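Local coordinates for putative uncharacterized protein (Pyrococcus abyssi virus 1, PDB 4HR1) that is of unknown function but folds as a helical bundle, probably related to bromodomains in its architecture, at residues A[16-21]-A[113-118]; A[10-15]-A[80-85]. All coordinates share one frame; numbering follows the deposited sequence.

Contact 1 of 2, residues A[16-21]-A[113-118]; sequences LRTAIA and DYLDSL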
ATOM      1  N   LEU A  16      -4.522  -0.018   5.966  1.00 36.77           N
ATOM      2  CA  LEU A  16      -3.580  -0.035   7.092  1.00 37.52           C
ATOM      3  C   LEU A  16      -2.310   0.789   6.831  1.00 42.50           C
ATOM      4  O   LEU A  16      -1.867   1.507   7.734  1.00 41.46           O
ATOM      5  CB  LEU A  16      -3.253  -1.475   7.504  1.00 37.87           C
ATOM      6  CG  LEU A  16      -4.382  -2.256   8.185  1.00 43.31           C
ATOM      7  CD1 LEU A  16      -3.976  -3.657   8.431  1.00 44.27           C
ATOM      8  CD2 LEU A  16      -4.753  -1.652   9.510  1.00 46.51           C
ATOM      9  N   ARG A  17      -1.777   0.756   5.580  1.00 40.43           N
ATOM     10  CA  ARG A  17      -0.591   1.544   5.211  1.00 41.05           C
ATOM     11  C   ARG A  17      -0.907   3.044   5.216  1.00 44.30           C
ATOM     12  O   ARG A  17      -0.174   3.823   5.843  1.00 43.78           O
ATOM     13  CB  ARG A  17       0.014   1.087   3.874  1.00 42.74           C
ATOM     14  CG  ARG A  17       0.608  -0.321   3.946  1.00 52.13           C
ATOM     15  CD  ARG A  17       1.886  -0.437   3.149  1.00 60.18           C
ATOM     16  NE  ARG A  17       1.978  -1.705   2.417  1.00 63.24           N
ATOM     17  CZ  ARG A  17       2.612  -2.788   2.859  1.00 69.85           C
ATOM     18  NH1 ARG A  17       3.192  -2.787   4.056  1.00 48.51           N
ATOM     19  NH2 ARG A  17       2.653  -3.885   2.119  1.00 53.83           N
ATOM     20  N   THR A  18      -2.047   3.426   4.598  1.00 39.76           N
ATOM     21  CA  THR A  18      -2.549   4.802   4.532  1.00 39.54           C
ATOM     22  C   THR A  18      -2.817   5.336   5.946  1.00 45.40           C
ATOM     23  O   THR A  18      -2.525   6.508   6.223  1.00 46.09           O
ATOM     24  CB  THR A  18      -3.783   4.887   3.631  1.00 46.73           C
ATOM     25  OG1 THR A  18      -3.619   4.080   2.450  1.00 36.20           O
ATOM     26  CG2 THR A  18      -4.140   6.325   3.265  1.00 47.22           C
ATOM     27  N   ALA A  19      -3.312   4.456   6.850  1.00 41.54           N
ATOM     28  CA  ALA A  19      -3.586   4.779   8.254  1.00 41.12           C
ATOM     29  C   ALA A  19      -2.305   5.063   9.009  1.00 44.82           C
ATOM     30  O   ALA A  19      -2.291   5.929   9.881  1.00 44.85           O
ATOM     31  CB  ALA A  19      -4.344   3.636   8.916  1.00 41.79           C
ATOM     32  N   ILE A  20      -1.220   4.339   8.675  1.00 42.39           N
ATOM     33  CA  ILE A  20       0.106   4.541   9.277  1.00 42.29           C
ATOM     34  C   ILE A  20       0.699   5.864   8.757  1.00 44.19           C
ATOM     35  O   ILE A  20       1.209   6.646   9.555  1.00 44.05           O
ATOM     36  CB  ILE A  20       1.026   3.283   9.087  1.00 46.12           C
ATOM     37  CG1 ILE A  20       0.612   2.177  10.091  1.00 46.31           C
ATOM     38  CG2 ILE A  20       2.552   3.611   9.236  1.00 47.10           C
ATOM     39  CD1 ILE A  20       0.888   0.840   9.649  1.00 51.14           C
ATOM     40  N   ALA A  21       0.573   6.137   7.447  1.00 40.50           N
ATOM     41  CA  ALA A  21       1.015   7.399   6.825  1.00 41.34           C
ATOM     42  C   ALA A  21       0.331   8.573   7.529  1.00 47.76           C
ATOM     43  O   ALA A  21       1.010   9.534   7.908  1.00 47.47           O
ATOM     44  CB  ALA A  21       0.667   7.413   5.332  1.00 41.88           C
ATOM     45  N   ASP A 113     -13.662   7.612   7.443  1.00 43.36           N
ATOM     46  CA  ASP A 113     -14.323   7.925   6.166  1.00 44.25           C
ATOM     47  C   ASP A 113     -13.318   8.547   5.172  1.00 49.61           C
ATOM     48  O   ASP A 113     -13.306   8.163   3.995  1.00 50.80           O
ATOM     49  CB  ASP A 113     -15.538   8.855   6.387  1.00 46.43           C
ATOM     50  CG  ASP A 113     -16.822   8.192   6.884  1.00 57.07           C
ATOM     51  OD1 ASP A 113     -16.752   7.031   7.383  1.00 55.05           O
ATOM     52  OD2 ASP A 113     -17.886   8.847   6.818  1.00 65.66           O
ATOM     53  N   TYR A 114     -12.452   9.465   5.666  1.00 44.18           N
ATOM     54  CA  TYR A 114     -11.382  10.076   4.887  1.00 44.44           C
ATOM     55  C   TYR A 114     -10.406   8.986   4.392  1.00 48.14           C
ATOM     56  O   TYR A 114     -10.102   8.938   3.204  1.00 49.08           O
ATOM     57  CB  TYR A 114     -10.648  11.143   5.719  1.00 46.25           C
ATOM     58  CG  TYR A 114      -9.343  11.602   5.108  1.00 49.24           C
ATOM     59  CD1 TYR A 114      -9.327  12.368   3.944  1.00 50.64           C
ATOM     60  CD2 TYR A 114      -8.123  11.289   5.703  1.00 50.38           C
ATOM     61  CE1 TYR A 114      -8.129  12.786   3.372  1.00 50.28           C
ATOM     62  CE2 TYR A 114      -6.920  11.706   5.144  1.00 51.27           C
ATOM     63  CZ  TYR A 114      -6.927  12.457   3.976  1.00 56.98           C
ATOM     64  OH  TYR A 114      -5.738  12.851   3.400  1.00 52.89           O
ATOM     65  N   LEU A 115      -9.986   8.076   5.281  1.00 42.36           N
ATOM     66  CA  LEU A 115      -9.071   6.983   4.925  1.00 40.29           C
ATOM     67  C   LEU A 115      -9.648   6.062   3.868  1.00 44.20           C
ATOM     68  O   LEU A 115      -8.958   5.736   2.906  1.00 42.09           O
ATOM     69  CB  LEU A 115      -8.576   6.208   6.166  1.00 38.67           C
ATOM     70  CG  LEU A 115      -7.651   6.998   7.114  1.00 40.73           C
ATOM     71  CD1 LEU A 115      -7.352   6.204   8.370  1.00 40.27           C
ATOM     72  CD2 LEU A 115      -6.361   7.414   6.429  1.00 39.86           C
ATOM     73  N   ASP A 116     -10.940   5.713   4.009  1.00 43.15           N
ATOM     74  CA  ASP A 116     -11.674   4.859   3.077  1.00 43.08           C
ATOM     75  C   ASP A 116     -11.726   5.501   1.707  1.00 48.47           C
ATOM     76  O   ASP A 116     -11.597   4.785   0.716  1.00 48.56           O
ATOM     77  CB  ASP A 116     -13.110   4.593   3.580  1.00 44.94           C
ATOM     78  CG  ASP A 116     -13.265   3.730   4.830  1.00 54.71           C
ATOM     79  OD1 ASP A 116     -12.248   3.184   5.316  1.00 56.08           O
ATOM     80  OD2 ASP A 116     -14.399   3.617   5.330  1.00 61.35           O
ATOM     81  N   SER A 117     -11.866   6.849   1.655  1.00 46.09           N
ATOM     82  CA  SER A 117     -11.970   7.645   0.423  1.00 46.44           C
ATOM     83  C   SER A 117     -10.719   7.559  -0.437  1.00 53.80           C
ATOM     84  O   SER A 117     -10.827   7.484  -1.664  1.00 53.94           O
ATOM     85  CB  SER A 117     -12.306   9.107   0.738  1.00 47.43           C
ATOM     86  OG  SER A 117     -11.163   9.849   1.139  1.00 48.86           O
ATOM     87  N   LEU A 118      -9.540   7.571   0.218  1.00 52.28           N
ATOM     88  CA  LEU A 118      -8.207   7.483  -0.389  1.00 52.77           C
ATOM     89  C   LEU A 118      -7.934   6.132  -1.107  1.00 62.51           C
ATOM     90  O   LEU A 118      -7.152   6.095  -2.060  1.00 62.75           O
ATOM     91  CB  LEU A 118      -7.150   7.727   0.703  1.00 51.59           C
ATOM     92  CG  LEU A 118      -6.681   9.165   1.003  1.00 53.66           C
ATOM     93  CD1 LEU A 118      -7.706  10.210   0.678  1.00 53.21           C
ATOM     94  CD2 LEU A 118      -6.267   9.301   2.416  1.00 53.15           C
TER

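Contact 2 of 2, residues A[10-15]-A[80-85]; sequences IQKISW and KALLVL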
ATOM      1  N   ILE A  10      -5.546  -6.839  -0.365  1.00 36.65           N
ATOM      2  CA  ILE A  10      -4.961  -5.603  -0.881  1.00 36.22           C
ATOM      3  C   ILE A  10      -5.642  -4.379  -0.261  1.00 40.55           C
ATOM      4  O   ILE A  10      -4.943  -3.519   0.282  1.00 41.24           O
ATOM      5  CB  ILE A  10      -4.887  -5.587  -2.455  1.00 39.19           C
ATOM      6  CG1 ILE A  10      -3.826  -6.611  -2.998  1.00 38.24           C
ATOM      7  CG2 ILE A  10      -4.601  -4.171  -3.001  1.00 39.82           C
ATOM      8  CD1 ILE A  10      -2.358  -6.592  -2.178  1.00 35.38           C
ATOM      9  N   GLN A  11      -6.992  -4.346  -0.249  1.00 35.94           N
ATOM     10  CA  GLN A  11      -7.744  -3.242   0.353  1.00 36.21           C
ATOM     11  C   GLN A  11      -7.435  -3.061   1.836  1.00 41.87           C
ATOM     12  O   GLN A  11      -7.261  -1.924   2.300  1.00 43.60           O
ATOM     13  CB  GLN A  11      -9.258  -3.414   0.135  1.00 37.87           C
ATOM     14  CG  GLN A  11      -9.738  -3.294  -1.326  1.00 52.66           C
ATOM     15  CD  GLN A  11      -9.255  -2.050  -2.043  1.00 83.50           C
ATOM     16  OE1 GLN A  11      -9.411  -0.911  -1.572  1.00 81.57           O
ATOM     17  NE2 GLN A  11      -8.647  -2.253  -3.200  1.00 78.39           N
ATOM     18  N   LYS A  12      -7.311  -4.177   2.566  1.00 37.09           N
ATOM     19  CA  LYS A  12      -7.011  -4.156   3.992  1.00 37.89           C
ATOM     20  C   LYS A  12      -5.586  -3.662   4.256  1.00 41.89           C
ATOM     21  O   LYS A  12      -5.379  -2.849   5.172  1.00 43.10           O
ATOM     22  CB  LYS A  12      -7.270  -5.549   4.640  1.00 41.79           C
ATOM     23  CG  LYS A  12      -8.751  -6.003   4.656  1.00 55.06           C
ATOM     24  CD  LYS A  12      -9.467  -5.664   5.979  1.00 68.57           C
ATOM     25  CE  LYS A  12     -10.962  -5.434   5.824  1.00 74.81           C
ATOM     26  NZ  LYS A  12     -11.547  -4.700   6.994  1.00 68.63           N
ATOM     27  N   ILE A  13      -4.599  -4.136   3.448  1.00 36.19           N
ATOM     28  CA  ILE A  13      -3.193  -3.710   3.589  1.00 34.86           C
ATOM     29  C   ILE A  13      -3.099  -2.207   3.226  1.00 35.60           C
ATOM     30  O   ILE A  13      -2.541  -1.429   4.006  1.00 33.89           O
ATOM     31  CB  ILE A  13      -2.186  -4.619   2.783  1.00 38.14           C
ATOM     32  CG1 ILE A  13      -2.220  -6.104   3.267  1.00 37.95           C
ATOM     33  CG2 ILE A  13      -0.746  -4.063   2.872  1.00 38.54           C
ATOM     34  CD1 ILE A  13      -1.792  -7.210   2.163  1.00 31.20           C
ATOM     35  N   SER A  14      -3.702  -1.802   2.081  1.00 32.43           N
ATOM     36  CA  SER A  14      -3.723  -0.393   1.644  1.00 34.35           C
ATOM     37  C   SER A  14      -4.293   0.528   2.721  1.00 40.40           C
ATOM     38  O   SER A  14      -3.623   1.502   3.068  1.00 40.79           O
ATOM     39  CB  SER A  14      -4.472  -0.220   0.326  1.00 39.77           C
ATOM     40  OG  SER A  14      -3.873  -0.995  -0.703  1.00 52.89           O
ATOM     41  N   TRP A  15      -5.472   0.180   3.317  1.00 36.14           N
ATOM     42  CA  TRP A  15      -6.076   0.967   4.403  1.00 34.57           C
ATOM     43  C   TRP A  15      -5.092   1.110   5.529  1.00 38.98           C
ATOM     44  O   TRP A  15      -4.868   2.222   6.015  1.00 39.40           O
ATOM     45  CB  TRP A  15      -7.357   0.297   4.965  1.00 32.01           C
ATOM     46  CG  TRP A  15      -8.203   1.222   5.795  1.00 30.99           C
ATOM     47  CD1 TRP A  15      -9.244   1.985   5.348  1.00 33.53           C
ATOM     48  CD2 TRP A  15      -8.017   1.568   7.178  1.00 30.03           C
ATOM     49  NE1 TRP A  15      -9.758   2.735   6.379  1.00 32.54           N
ATOM     50  CE2 TRP A  15      -9.021   2.506   7.513  1.00 33.10           C
ATOM     51  CE3 TRP A  15      -7.144   1.122   8.195  1.00 30.42           C
ATOM     52  CZ2 TRP A  15      -9.167   3.022   8.809  1.00 31.35           C
ATOM     53  CZ3 TRP A  15      -7.269   1.663   9.467  1.00 30.83           C
ATOM     54  CH2 TRP A  15      -8.258   2.614   9.760  1.00 31.07           C
ATOM     55  N   LYS A  80      -6.909 -16.457   8.125  1.00 42.64           N
ATOM     56  CA  LYS A  80      -6.132 -16.210   9.344  1.00 43.47           C
ATOM     57  C   LYS A  80      -5.329 -14.922   9.213  1.00 47.45           C
ATOM     58  O   LYS A  80      -5.114 -14.236  10.209  1.00 47.64           O
ATOM     59  CB  LYS A  80      -5.216 -17.401   9.667  1.00 47.06           C
ATOM     60  CG  LYS A  80      -5.937 -18.546  10.377  1.00 60.89           C
ATOM     61  CD  LYS A  80      -5.376 -19.932  10.032  1.00 73.60           C
ATOM     62  CE  LYS A  80      -4.074 -20.282  10.725  1.00 91.65           C
ATOM     63  NZ  LYS A  80      -2.877 -19.865   9.933  1.00102.29           N
ATOM     64  N   ALA A  81      -4.897 -14.586   7.981  1.00 43.30           N
ATOM     65  CA  ALA A  81      -4.176 -13.346   7.706  1.00 42.69           C
ATOM     66  C   ALA A  81      -5.157 -12.166   7.822  1.00 44.69           C
ATOM     67  O   ALA A  81      -4.844 -11.185   8.511  1.00 43.84           O
ATOM     68  CB  ALA A  81      -3.548 -13.392   6.320  1.00 43.56           C
ATOM     69  N   LEU A  82      -6.383 -12.314   7.230  1.00 39.86           N
ATOM     70  CA  LEU A  82      -7.473 -11.334   7.305  1.00 39.73           C
ATOM     71  C   LEU A  82      -7.793 -10.941   8.737  1.00 45.46           C
ATOM     72  O   LEU A  82      -8.064  -9.771   9.017  1.00 44.10           O
ATOM     73  CB  LEU A  82      -8.730 -11.838   6.600  1.00 39.52           C
ATOM     74  CG  LEU A  82      -8.717 -11.720   5.075  1.00 44.50           C
ATOM     75  CD1 LEU A  82      -9.921 -12.406   4.480  1.00 44.57           C
ATOM     76  CD2 LEU A  82      -8.673 -10.253   4.620  1.00 46.12           C
ATOM     77  N   LEU A  83      -7.680 -11.924   9.646  1.00 44.51           N
ATOM     78  CA  LEU A  83      -7.916 -11.787  11.070  1.00 45.11           C
ATOM     79  C   LEU A  83      -6.852 -10.964  11.765  1.00 47.55           C
ATOM     80  O   LEU A  83      -7.181 -10.102  12.586  1.00 47.36           O
ATOM     81  CB  LEU A  83      -7.971 -13.179  11.683  1.00 45.93           C
ATOM     82  CG  LEU A  83      -9.269 -13.518  12.354  1.00 52.13           C
ATOM     83  CD1 LEU A  83      -9.593 -15.011  12.182  1.00 52.85           C
ATOM     84  CD2 LEU A  83      -9.291 -13.011  13.823  1.00 53.76           C
ATOM     85  N   VAL A  84      -5.571 -11.241  11.457  1.00 43.24           N
ATOM     86  CA  VAL A  84      -4.411 -10.536  12.035  1.00 42.05           C
ATOM     87  C   VAL A  84      -4.469  -9.055  11.590  1.00 41.87           C
ATOM     88  O   VAL A  84      -4.230  -8.157  12.398  1.00 40.25           O
ATOM     89  CB  VAL A  84      -3.075 -11.241  11.640  1.00 45.82           C
ATOM     90  CG1 VAL A  84      -1.848 -10.399  11.994  1.00 45.13           C
ATOM     91  CG2 VAL A  84      -2.982 -12.623  12.282  1.00 45.58           C
ATOM     92  N   LEU A  85      -4.849  -8.834  10.315  1.00 36.72           N
ATOM     93  CA  LEU A  85      -4.994  -7.519   9.692  1.00 36.64           C
ATOM     94  C   LEU A  85      -6.070  -6.689  10.409  1.00 42.89           C
ATOM     95  O   LEU A  85      -5.862  -5.492  10.643  1.00 43.38           O
ATOM     96  CB  LEU A  85      -5.336  -7.675   8.195  1.00 36.00           C
ATOM     97  CG  LEU A  85      -4.197  -8.080   7.254  1.00 38.80           C
ATOM     98  CD1 LEU A  85      -4.754  -8.586   5.897  1.00 38.23           C
ATOM     99  CD2 LEU A  85      -3.224  -6.928   7.038  1.00 37.87           C
TER

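Contact 1 of 2, residues A[16-21]-A[113-118]
Leu115 reaches from helix 109-119 toward helix 5-30 and straddles Thr18 and Ala19. Its CB starts the side chain toward the other helix. CG stands anti to the carbonyl carbon (chi1 -68°), which leads both methyls on to the partner. CD1 goes to Ala19 and lies 4.0 Å from Ala19 CB. CD2 takes the other neighbour: it rests 3.9 Å from Thr18 O and also meets the Thr18 methyl. The side chains of Thr18 and Leu115 lie alongside each other, pointing opposite ways.

Thr18 turns its methyl, not its hydroxyl, to the partner helix. CG2 is anti to the backbone N and touches Leu118 CD2 at 3.8 Å. Its OG1 is satisfied within its own helix, bonded to Ser14 O. Leu118 CD2 also lies over one face of the Tyr114 ring, 3.5 Å from its plane and nearer the edge than the centre. No hydrogen bond joins the two segments.

The short axes approach to 9.8 Å with 124° between their directions, a steep crossing far from both parallel and antiparallel. All four touching residues are buried. Helix 72-98 adds Ile92 against Ala19 and Met96 against Leu115, and another protein chain packs on Thr18 and Tyr114.

Contact 2 of 2, residues A[10-15]-A[80-85]
Leu85 points toward helix 5-30 and sets one methyl against Lys12 and the other against Ile13. These are the main apolar contacts. Leu85 CD2 meets Ile13 CG1 at 4.0 Å, and the two side chains cross at a slant. Ile13 CG1 is anti to the carbonyl carbon (chi1 -61°), which brings that branch, and not CG2, to the leucine. Leu85 CD1 lies 4.1 Å from Lys12 CB. Here the lysine acts through the carbon part of its chain. One turn earlier on helix 72-98, Leu82 adds a looser touch: its CD2 comes within 4.3 Å of Lys12 CG. Leu82 also packs on Thr8 and Val9 of helix 5-30.

One polar tie flanks this apolar patch. The Lys12 chain bends at chi2 (-95°) and carries its amino group to Glu86, the residue just after segment 80-85. NZ forms a salt bridge with the Glu86 carboxylate. The same side chain therefore gives carbon contacts near its base and an ionic tie at its tip, both to helix 72-98. No hydrogen bond runs directly between the two segments.

Another protein chain meets helix 5-30 on a different side, where its backbone is hydrogen-bonded to Gln11 NE2.

The short axes run nearly parallel, 22° apart, with a closest approach of 10.5 Å. Leu85 also touches Leu16 of helix 5-30 and Ile50 of helix 34-63. Such shallow side-by-side packing of long helices around shared aliphatic side chains is characteristic of a helical bundle, here a four-helix bundle consistent with a bromodomain-like fold.

From the N terminus, helix 5-30 supplies one half of both contacts: residues 10-15 first, then 16-21. The chain passes through helix 34-63 and reaches helix 72-98, where residues 80-85 close contact 2 over 64 intervening residues. Helix 109-119 then closes contact 1 over 91 residues. The segments alternate along the chain, so the two closures cross and neither nests in the other. Their centres lie 13 Å apart. Asp116 OD1 of contact 1 probably accepts a hydrogen bond from Trp15 NE1 of contact 2, at 2.7 Å. Together they tie helices 72-98 and 109-119 to successive parts of helix 5-30.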